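Local coordinates for protein phosphomethylpyrimidine kinase (Pyrococcus furiosus, PDB 2PB9) that probably makes thiamine phosphate with its ThiN-type C-terminal domain, the part crystallised here, while the full-length enzyme probably also phosphorylates hydroxymethylpyrimidine and its phosphate, at residues Glu20-Val25 with Lys182-Ile187. Sequence-based numbering, arbitrary orientation.
Sequences ESINPV and KIKMLI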
# COMPACT_ATOMS: atom_id res chain seq x y z
N GLU A 20 26.81 -2.56 -20.58
CA GLU A 20 27.69 -2.99 -19.51
C GLU A 20 28.95 -2.12 -19.44
O GLU A 20 29.35 -1.69 -18.36
CB GLU A 20 28.13 -4.44 -19.70
CG GLU A 20 27.06 -5.47 -19.49
CD GLU A 20 27.60 -6.87 -19.68
OE1 GLU A 20 28.19 -7.13 -20.76
OE2 GLU A 20 27.44 -7.72 -18.77
N SER A 21 29.57 -1.88 -20.59
CA SER A 21 30.79 -1.08 -20.61
C SER A 21 30.61 0.31 -20.00
O SER A 21 31.48 0.77 -19.27
CB SER A 21 31.35 -0.97 -22.04
OG SER A 21 30.65 -0.01 -22.81
N ILE A 22 29.49 0.97 -20.27
CA ILE A 22 29.28 2.30 -19.70
C ILE A 22 29.03 2.21 -18.19
O ILE A 22 28.89 3.23 -17.51
CB ILE A 22 28.10 3.05 -20.38
CG1 ILE A 22 26.79 2.27 -20.22
CG2 ILE A 22 28.41 3.26 -21.86
CD1 ILE A 22 25.61 2.95 -20.87
N ASN A 23 28.96 0.98 -17.69
CA ASN A 23 28.78 0.70 -16.27
C ASN A 23 27.71 1.51 -15.55
O ASN A 23 28.01 2.33 -14.69
CB ASN A 23 30.11 0.88 -15.54
CG ASN A 23 30.01 0.58 -14.05
OD1 ASN A 23 29.61 -0.52 -13.66
ND2 ASN A 23 30.36 1.57 -13.23
N PRO A 24 26.43 1.26 -15.87
CA PRO A 24 25.26 1.93 -15.29
C PRO A 24 24.73 1.23 -14.04
O PRO A 24 23.65 0.64 -14.05
CB PRO A 24 24.27 1.88 -16.43
CG PRO A 24 24.51 0.50 -16.97
CD PRO A 24 26.02 0.40 -17.00
N VAL A 25 25.49 1.30 -12.95
CA VAL A 25 25.07 0.63 -11.73
C VAL A 25 23.90 1.33 -11.03
O VAL A 25 22.96 0.67 -10.59
CB VAL A 25 26.25 0.52 -10.74
CG1 VAL A 25 25.93 -0.50 -9.65
CG2 VAL A 25 27.51 0.13 -11.49
N LYS A 182 19.52 6.85 -25.33
CA LYS A 182 18.79 7.63 -24.33
C LYS A 182 19.47 7.41 -22.99
O LYS A 182 19.60 8.33 -22.18
CB LYS A 182 17.33 7.16 -24.22
CG LYS A 182 16.53 7.18 -25.50
CD LYS A 182 15.77 8.47 -25.66
CE LYS A 182 14.99 8.49 -26.97
NZ LYS A 182 15.90 8.34 -28.16
N ILE A 183 19.88 6.17 -22.75
CA ILE A 183 20.53 5.83 -21.49
C ILE A 183 21.83 6.59 -21.35
O ILE A 183 22.14 7.14 -20.29
CB ILE A 183 20.80 4.31 -21.42
CG1 ILE A 183 19.48 3.55 -21.45
CG2 ILE A 183 21.59 3.98 -20.15
CD1 ILE A 183 18.53 3.91 -20.31
N LYS A 184 22.60 6.63 -22.44
CA LYS A 184 23.87 7.34 -22.44
C LYS A 184 23.64 8.78 -21.98
O LYS A 184 24.40 9.30 -21.16
CB LYS A 184 24.49 7.29 -23.84
CG LYS A 184 25.22 5.97 -24.17
CD LYS A 184 25.52 5.86 -25.67
CE LYS A 184 26.96 5.42 -25.95
NZ LYS A 184 27.30 4.11 -25.34
N MSE A 185 22.59 9.41 -22.50
CA MSE A 185 22.25 10.79 -22.14
C MSE A 185 22.03 10.90 -20.64
O MSE A 185 22.51 11.83 -19.99
CB MSE A 185 20.95 11.22 -22.83
CG MSE A 185 21.03 11.48 -24.31
SE MSE A 185 19.26 11.97 -24.99
CE MSE A 185 18.99 10.50 -26.22
N LEU A 186 21.28 9.94 -20.11
CA LEU A 186 20.93 9.89 -18.70
C LEU A 186 22.15 10.02 -17.79
O LEU A 186 22.02 10.21 -16.59
CB LEU A 186 20.19 8.59 -18.40
CG LEU A 186 19.46 8.52 -17.06
CD1 LEU A 186 18.50 9.69 -16.94
CD2 LEU A 186 18.72 7.20 -16.96
N ILE A 187 23.34 9.89 -18.38
CA ILE A 187 24.57 10.02 -17.62
C ILE A 187 25.27 11.35 -17.95
O ILE A 187 25.41 12.19 -17.03
CB ILE A 187 25.51 8.84 -17.93
CG1 ILE A 187 24.74 7.53 -17.83
CG2 ILE A 187 26.68 8.85 -16.97
CD1 ILE A 187 25.60 6.31 -18.10
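In this ThiN domain the first and last helices, 5-21 and 176-185, pack together near their C-terminal ends, and I22, just past the end of the first, reaches across to I183, K184 and I187. The contact is small, burying 192 Å² over both sides, and is chiefly apolar. I22 carries it with both of its branches. Its CG1 lies between the backbone N and the carbonyl carbon (chi1 61°), and the extended arm beyond it brings CD1 up against two isoleucines four residues apart in sequence. CD1 of I22 is 4.2 Å from CG2 of I183. The same methyl group lies 4.4 Å from CD1 of I187. The other branch, CG2, meets the end of K184, whose NZ comes within 3.8 Å. The two side chains cross at about a right angle. Bends at chi3 and chi4 bring the lysine amine alongside this methyl group, while its charge is paired with E18 in a salt bridge, so K184 ties the last helix to the first beside the apolar patch. After I22 the chain leaves helical geometry at N23, where phi is positive (45°). N of N23 still donates to O of E20 at 2.8 Å, and P24 follows. Toward the interior, I183 and P24 both pack on F19 of helix 5-21, and I183 also rests on V171 of strand 168-173, which links the helix pair to the central mixed sheet.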